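Local coordinates for protein adenosine kinase, putative (Trypanosoma brucei, PDB 3OTX) that probably catalyses the ATP-dependent phosphorylation of adenosine to AMP in purine salvage, as a PfkB-family kinase that uses magnesium, at residues 6-18 / 159-172. The protein carries 1 engineered substitution. Numbering follows the deposited sequence.
With AP5 (bis(adenosine)-5'-pentaphosphate), chain C.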
loop_
_atom_site.group_PDB
_atom_site.type_symbol
_atom_site.label_atom_id
_atom_site.label_comp_id
_atom_site.label_asym_id
_atom_site.label_seq_id
_atom_site.Cartn_x
_atom_site.Cartn_y
_atom_site.Cartn_z
ATOM N N ALA A 6 11.606 -5.360 20.582
ATOM C CA ALA A 6 12.250 -5.223 19.222
ATOM C C ALA A 6 11.383 -5.831 18.127
ATOM O O ALA A 6 11.112 -7.031 18.148
ATOM C CB ALA A 6 13.613 -5.875 19.215
ATOM N N PRO A 7 10.960 -5.013 17.146
ATOM C CA PRO A 7 10.013 -5.487 16.147
ATOM C C PRO A 7 10.634 -6.522 15.250
ATOM O O PRO A 7 11.825 -6.422 14.912
ATOM C CB PRO A 7 9.711 -4.235 15.314
ATOM C CG PRO A 7 10.897 -3.352 15.500
ATOM C CD PRO A 7 11.371 -3.624 16.904
ATOM N N LEU A 8 9.801 -7.472 14.825
ATOM C CA LEU A 8 10.170 -8.368 13.742
ATOM C C LEU A 8 10.489 -7.549 12.506
ATOM O O LEU A 8 9.860 -6.511 12.238
ATOM C CB LEU A 8 9.029 -9.304 13.392
ATOM C CG LEU A 8 8.606 -10.285 14.494
ATOM C CD1 LEU A 8 7.371 -11.026 14.031
ATOM C CD2 LEU A 8 9.744 -11.262 14.866
ATOM N N ARG A 9 11.464 -8.020 11.750
ATOM C CA ARG A 9 11.826 -7.369 10.477
ATOM C C ARG A 9 10.738 -7.531 9.413
ATOM O O ARG A 9 10.138 -8.606 9.240
ATOM C CB ARG A 9 13.173 -7.918 9.981
ATOM C CG ARG A 9 14.366 -7.527 10.865
ATOM C CD ARG A 9 14.985 -6.223 10.376
ATOM N NE ARG A 9 15.487 -6.320 9.001
ATOM C CZ ARG A 9 16.238 -5.400 8.396
ATOM N NH1 ARG A 9 16.607 -4.293 9.024
ATOM N NH2 ARG A 9 16.630 -5.589 7.147
ATOM N N VAL A 10 10.487 -6.420 8.715
ATOM C CA VAL A 10 9.433 -6.309 7.740
ATOM C C VAL A 10 10.048 -6.078 6.370
ATOM O O VAL A 10 10.980 -5.262 6.218
ATOM C CB VAL A 10 8.469 -5.144 8.114
ATOM C CG1 VAL A 10 7.474 -4.911 6.997
ATOM C CG2 VAL A 10 7.696 -5.470 9.417
ATOM N N TYR A 11 9.546 -6.815 5.388
ATOM C CA TYR A 11 9.934 -6.671 3.998
ATOM C C TYR A 11 8.757 -6.102 3.252
ATOM O O TYR A 11 7.670 -6.703 3.281
ATOM C CB TYR A 11 10.259 -8.064 3.434
ATOM C CG TYR A 11 10.649 -8.102 1.969
ATOM C CD1 TYR A 11 12.015 -8.167 1.621
ATOM C CD2 TYR A 11 9.680 -8.110 0.950
ATOM C CE1 TYR A 11 12.409 -8.192 0.289
ATOM C CE2 TYR A 11 10.070 -8.139 -0.414
ATOM C CZ TYR A 11 11.433 -8.174 -0.720
ATOM O OH TYR A 11 11.803 -8.229 -2.049
ATOM N N VAL A 12 8.953 -4.965 2.580
ATOM C CA VAL A 12 7.879 -4.351 1.803
ATOM C C VAL A 12 8.318 -4.235 0.354
ATOM O O VAL A 12 9.457 -3.844 0.086
ATOM C CB VAL A 12 7.611 -2.907 2.310
ATOM C CG1 VAL A 12 6.600 -2.142 1.397
ATOM C CG2 VAL A 12 7.147 -2.918 3.767
ATOM N N GLN A 13 7.415 -4.540 -0.580
ATOM C CA GLN A 13 7.724 -4.388 -2.010
ATOM C C GLN A 13 6.569 -3.684 -2.690
ATOM O O GLN A 13 5.379 -4.012 -2.473
ATOM C CB GLN A 13 8.018 -5.764 -2.644
ATOM C CG GLN A 13 8.376 -5.701 -4.150
ATOM C CD GLN A 13 9.153 -6.909 -4.646
ATOM O OE1 GLN A 13 9.050 -7.298 -5.836
ATOM N NE2 GLN A 13 9.951 -7.491 -3.781
ATOM N N CYS A 14 6.925 -2.702 -3.527
ATOM C CA CYS A 14 5.914 -1.942 -4.259
ATOM C C CYS A 14 6.653 -1.168 -5.370
ATOM O O CYS A 14 7.795 -1.513 -5.761
ATOM C CB CYS A 14 5.184 -1.008 -3.273
ATOM S SG CYS A 14 3.700 -0.191 -3.906
ATOM N N ASN A 15 5.975 -0.156 -5.897
ATOM C CA ASN A 15 6.479 0.695 -6.983
ATOM C C ASN A 15 6.788 2.060 -6.418
ATOM O O ASN A 15 5.869 2.758 -5.965
ATOM C CB ASN A 15 5.364 0.843 -8.022
ATOM C CG ASN A 15 4.843 -0.509 -8.511
ATOM O OD1 ASN A 15 5.635 -1.402 -8.790
ATOM N ND2 ASN A 15 3.494 -0.663 -8.637
ATOM N N PRO A 16 8.078 2.445 -6.385
ATOM C CA PRO A 16 8.401 3.715 -5.741
ATOM C C PRO A 16 8.087 4.845 -6.733
ATOM O O PRO A 16 8.588 4.838 -7.861
ATOM C CB PRO A 16 9.907 3.599 -5.432
ATOM C CG PRO A 16 10.422 2.525 -6.345
ATOM C CD PRO A 16 9.275 1.609 -6.652
ATOM N N LEU A 17 7.177 5.737 -6.352
ATOM C CA LEU A 17 6.730 6.781 -7.275
ATOM C C LEU A 17 6.859 8.129 -6.609
ATOM O O LEU A 17 6.612 8.232 -5.406
ATOM C CB LEU A 17 5.246 6.581 -7.630
ATOM C CG LEU A 17 4.795 5.206 -8.093
ATOM C CD1 LEU A 17 3.259 5.209 -8.258
ATOM C CD2 LEU A 17 5.487 4.863 -9.426
ATOM N N LEU A 18 7.243 9.149 -7.365
ATOM C CA LEU A 18 7.150 10.511 -6.875
ATOM C C LEU A 18 5.741 11.054 -7.121
ATOM O O LEU A 18 5.252 11.055 -8.272
ATOM C CB LEU A 18 8.178 11.389 -7.602
ATOM C CG LEU A 18 8.286 12.747 -6.872
ATOM C CD1 LEU A 18 9.385 12.718 -5.758
ATOM C CD2 LEU A 18 8.386 13.953 -7.773
ATOM N N ALA A 159 17.670 -9.708 2.589
ATOM C CA ALA A 159 16.526 -9.039 3.228
ATOM C C ALA A 159 15.343 -9.960 3.453
ATOM O O ALA A 159 14.703 -9.924 4.522
ATOM C CB ALA A 159 16.103 -7.806 2.415
ATOM N N MET A 160 15.047 -10.804 2.467
ATOM C CA MET A 160 13.971 -11.760 2.642
ATOM C C MET A 160 14.324 -12.773 3.749
ATOM O O MET A 160 13.480 -13.075 4.590
ATOM C CB MET A 160 13.677 -12.495 1.344
ATOM C CG MET A 160 12.990 -11.630 0.290
ATOM S SD MET A 160 12.231 -12.725 -0.958
ATOM C CE MET A 160 11.425 -11.486 -1.988
ATOM N N ASP A 161 15.560 -13.263 3.756
ATOM C CA ASP A 161 15.948 -14.257 4.771
ATOM C C ASP A 161 15.853 -13.732 6.191
ATOM O O ASP A 161 15.572 -14.494 7.096
ATOM C CB ASP A 161 17.348 -14.829 4.539
ATOM C CG ASP A 161 17.402 -15.765 3.337
ATOM O OD1 ASP A 161 16.339 -16.328 2.965
ATOM O OD2 ASP A 161 18.485 -15.933 2.764
ATOM N N GLU A 162 16.074 -12.423 6.370
ATOM C CA GLU A 162 16.059 -11.854 7.727
ATOM C C GLU A 162 14.671 -11.338 8.176
ATOM O O GLU A 162 14.457 -11.041 9.361
ATOM C CB GLU A 162 17.140 -10.771 7.866
ATOM C CG GLU A 162 16.820 -9.522 7.096
ATOM C CD GLU A 162 18.005 -8.588 6.898
ATOM O OE1 GLU A 162 19.129 -8.878 7.372
ATOM O OE2 GLU A 162 17.797 -7.552 6.238
ATOM N N SER A 163 13.735 -11.234 7.228
ATOM C CA SER A 163 12.388 -10.692 7.505
ATOM C C SER A 163 11.430 -11.784 7.943
ATOM O O SER A 163 11.605 -12.977 7.592
ATOM C CB SER A 163 11.827 -9.983 6.250
ATOM O OG SER A 163 12.680 -8.905 5.890
ATOM N N ARG A 164 10.411 -11.390 8.704
ATOM C CA ARG A 164 9.381 -12.356 9.138
ATOM C C ARG A 164 7.974 -11.928 8.742
ATOM O O ARG A 164 7.048 -12.723 8.816
ATOM C CB ARG A 164 9.454 -12.641 10.644
ATOM C CG ARG A 164 10.741 -13.293 11.068
ATOM C CD ARG A 164 10.868 -14.693 10.449
ATOM N NE ARG A 164 12.087 -15.368 10.881
ATOM C CZ ARG A 164 13.255 -15.312 10.229
ATOM N NH1 ARG A 164 13.375 -14.612 9.085
ATOM N NH2 ARG A 164 14.297 -15.973 10.737
ATOM N N ILE A 165 7.834 -10.675 8.322
ATOM C CA ILE A 165 6.555 -10.160 7.818
ATOM C C ILE A 165 6.820 -9.588 6.414
ATOM O O ILE A 165 7.751 -8.807 6.243
ATOM C CB ILE A 165 5.986 -9.050 8.747
ATOM C CG1 ILE A 165 5.639 -9.588 10.129
ATOM C CG2 ILE A 165 4.758 -8.391 8.095
ATOM C CD1 ILE A 165 5.554 -8.509 11.223
ATOM N N PHE A 166 6.034 -10.031 5.438
ATOM C CA PHE A 166 6.193 -9.656 4.040
ATOM C C PHE A 166 4.915 -8.970 3.628
ATOM O O PHE A 166 3.829 -9.543 3.755
ATOM C CB PHE A 166 6.447 -10.920 3.205
ATOM C CG PHE A 166 7.728 -11.634 3.583
ATOM C CD1 PHE A 166 7.771 -12.473 4.705
ATOM C CD2 PHE A 166 8.893 -11.437 2.828
ATOM C CE1 PHE A 166 8.943 -13.125 5.049
ATOM C CE2 PHE A 166 10.085 -12.088 3.197
ATOM C CZ PHE A 166 10.096 -12.926 4.294
ATOM N N TYR A 167 5.057 -7.730 3.147
ATOM C CA TYR A 167 3.910 -6.967 2.713
ATOM C C TYR A 167 4.125 -6.515 1.281
ATOM O O TYR A 167 5.119 -5.813 0.976
ATOM C CB TYR A 167 3.690 -5.746 3.617
ATOM C CG TYR A 167 2.682 -4.787 3.033
ATOM C CD1 TYR A 167 1.327 -5.111 3.006
ATOM C CD2 TYR A 167 3.096 -3.594 2.473
ATOM C CE1 TYR A 167 0.402 -4.234 2.447
ATOM C CE2 TYR A 167 2.176 -2.714 1.919
ATOM C CZ TYR A 167 0.850 -3.055 1.909
ATOM O OH TYR A 167 -0.052 -2.175 1.355
ATOM N N PHE A 168 3.182 -6.888 0.422
ATOM C CA PHE A 168 3.156 -6.404 -0.949
ATOM C C PHE A 168 1.892 -5.639 -1.191
ATOM O O PHE A 168 0.832 -6.056 -0.743
ATOM C CB PHE A 168 3.184 -7.573 -1.932
ATOM C CG PHE A 168 4.551 -8.112 -2.191
ATOM C CD1 PHE A 168 5.351 -8.625 -1.147
ATOM C CD2 PHE A 168 5.028 -8.176 -3.488
ATOM C CE1 PHE A 168 6.641 -9.132 -1.405
ATOM C CE2 PHE A 168 6.297 -8.709 -3.759
ATOM C CZ PHE A 168 7.102 -9.185 -2.697
ATOM N N SER A 169 1.996 -4.506 -1.890
ATOM C CA SER A 169 0.783 -3.844 -2.350
ATOM C C SER A 169 0.162 -4.664 -3.477
ATOM O O SER A 169 0.867 -5.343 -4.237
ATOM C CB SER A 169 1.111 -2.449 -2.859
ATOM O OG SER A 169 1.800 -2.536 -4.091
ATOM N N GLY A 170 -1.163 -4.572 -3.599
ATOM C CA GLY A 170 -1.833 -5.153 -4.746
ATOM C C GLY A 170 -1.277 -4.574 -6.038
ATOM O O GLY A 170 -1.249 -5.238 -7.058
ATOM N N PHE A 171 -0.823 -3.333 -5.988
ATOM C CA PHE A 171 -0.199 -2.712 -7.175
ATOM C C PHE A 171 0.999 -3.449 -7.755
ATOM O O PHE A 171 1.255 -3.327 -8.964
ATOM C CB PHE A 171 0.225 -1.297 -6.826
ATOM C CG PHE A 171 -0.917 -0.341 -6.555
ATOM C CD1 PHE A 171 -0.914 0.408 -5.359
ATOM C CD2 PHE A 171 -1.912 -0.139 -7.487
ATOM C CE1 PHE A 171 -1.946 1.382 -5.139
ATOM C CE2 PHE A 171 -2.969 0.831 -7.287
ATOM C CZ PHE A 171 -2.964 1.577 -6.112
ATOM N N THR A 172 1.668 -4.271 -6.943
ATOM C CA THR A 172 2.754 -5.109 -7.473
ATOM C C THR A 172 2.278 -6.146 -8.496
ATOM O O THR A 172 3.069 -6.611 -9.285
ATOM C CB THR A 172 3.539 -5.847 -6.365
ATOM O OG1 THR A 172 2.666 -6.737 -5.674
ATOM C CG2 THR A 172 4.134 -4.842 -5.379
HETATM P PA AP5 C . -10.234 4.542 4.595
HETATM O O1A AP5 C . -10.979 5.739 4.013
HETATM O O2A AP5 C . -11.081 3.293 4.730
HETATM O O3A AP5 C . -8.936 4.120 3.742
HETATM P PB AP5 C . -8.788 4.132 2.134
HETATM O O1B AP5 C . -10.110 4.145 1.432
HETATM O O2B AP5 C . -7.836 3.038 1.793
HETATM O O3B AP5 C . -8.084 5.551 1.975
HETATM P PG AP5 C . -7.910 6.552 0.748
HETATM O O1G AP5 C . -7.721 7.918 1.331
HETATM O O2G AP5 C . -9.085 6.601 -0.203
HETATM O O3G AP5 C . -6.566 6.033 0.173
HETATM P PD AP5 C . -5.707 6.533 -1.103
HETATM O O1D AP5 C . -6.331 7.700 -1.847
HETATM O O2D AP5 C . -5.383 5.281 -1.869
HETATM O O3D AP5 C . -4.409 7.134 -0.365
HETATM P PE AP5 C . -3.102 6.300 0.084
HETATM O O1E AP5 C . -3.520 4.964 0.630
HETATM O O2E AP5 C . -2.227 7.188 0.966
HETATM O O5F AP5 C . -9.574 5.017 5.978
HETATM C C5F AP5 C . -8.665 4.170 6.682
HETATM C C4F AP5 C . -8.651 4.573 8.136
HETATM O O4F AP5 C . -8.361 5.972 8.255
HETATM C C3F AP5 C . -9.994 4.437 8.848
HETATM O O3F AP5 C . -10.135 3.132 9.354
HETATM C C2F AP5 C . -9.943 5.515 9.892
HETATM O O2F AP5 C . -9.204 5.069 11.002
HETATM C C1F AP5 C . -9.124 6.611 9.203
HETATM N N9A AP5 C . -9.961 7.620 8.492
HETATM C C8A AP5 C . -10.095 7.772 7.109
HETATM N N7A AP5 C . -10.931 8.824 6.888
HETATM C C5A AP5 C . -11.306 9.340 8.082
HETATM C C6A AP5 C . -12.089 10.412 8.451
HETATM N N6A AP5 C . -12.590 11.262 7.551
HETATM N N1A AP5 C . -12.258 10.681 9.788
HETATM C C2A AP5 C . -11.645 9.923 10.773
HETATM N N3A AP5 C . -10.854 8.861 10.390
HETATM C C4A AP5 C . -10.670 8.590 9.083
HETATM O O5J AP5 C . -2.335 6.018 -1.320
HETATM C C5J AP5 C . -1.871 7.108 -2.098
HETATM C C4J AP5 C . -0.611 6.593 -2.774
HETATM O O4J AP5 C . -0.940 5.643 -3.801
HETATM C C3J AP5 C . 0.165 7.672 -3.536
HETATM O O3J AP5 C . 1.315 8.007 -2.760
HETATM C C2J AP5 C . 0.507 7.027 -4.889
HETATM O O2J AP5 C . 1.869 7.186 -5.268
HETATM C C1J AP5 C . 0.189 5.574 -4.634
HETATM N N9B AP5 C . -0.102 4.812 -5.857
HETATM C C8B AP5 C . -1.094 5.104 -6.754
HETATM N N7B AP5 C . -1.000 4.193 -7.757
HETATM C C5B AP5 C . 0.037 3.338 -7.489
HETATM C C6B AP5 C . 0.559 2.229 -8.167
HETATM N N6B AP5 C . 0.131 1.820 -9.372
HETATM N N1B AP5 C . 1.647 1.633 -7.592
HETATM C C2B AP5 C . 2.171 1.983 -6.369
HETATM N N3B AP5 C . 1.685 3.101 -5.724
HETATM C C4B AP5 C . 0.606 3.733 -6.277
HETATM O O HOH W 1 13.633 -6.211 6.675
#
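Gln-13 lays its CB over one face of the Phe-168 ring, 3.6 Å from the centroid, in a CH-pi contact. CG stands anti to the backbone N (chi1 -179°) and the chain runs on extended, carrying the amide alongside the ring with the planes 35° apart; a long side chain with an apolar stem suits this place. The Tyr-11 ring receives Ala-159 CB, Ser-163 OG and Phe-168 CE1 at its edge, and Met-160 SD stands above its face, 5.0 Å from the centroid, a distant Met-aromatic contact. The methionine chain, extended beyond CG, brings Met-160 CE to 3.3 Å from Tyr-11 OH. Farther along, one face of the Phe-171 ring lies against one of the two adenines of AP5, nearest its C6B, and Asn-15 ND2 gives N1B of that base a nearly straight hydrogen bond of 3.1 Å (171°). A ring face and an amide thus meet the same base just beyond strands 10-13 and 165-169, in the adenosine site.

Beneath these side chains the backbones of strands 10-13 and 165-169 pair in parallel: Tyr-11 N bonds Ile-165 O, and Tyr-11 O takes Tyr-167 N. Arg-9 O is gripped twice, by Arg-164 N and Ile-165 N. At that end Arg-9 NH2 makes a salt bridge of 2.5 Å to Glu-162 OE2, the guanidinium and carboxylate planes nearly perpendicular. Ser-163, the first residue to leave the helix, suits its place through a short hydroxyl that donates to Ala-159 O and accepts from a water also bonded to Val-10 O.

Strand 10-13 lies between strands 86-89 and 165-169 in the large, mainly parallel sheet of this ribokinase-like fold. Helix 177-189 covers Met-160, Phe-168 and Thr-172, while helix 300-311 packs on Ile-165 and Tyr-167 across the sheet.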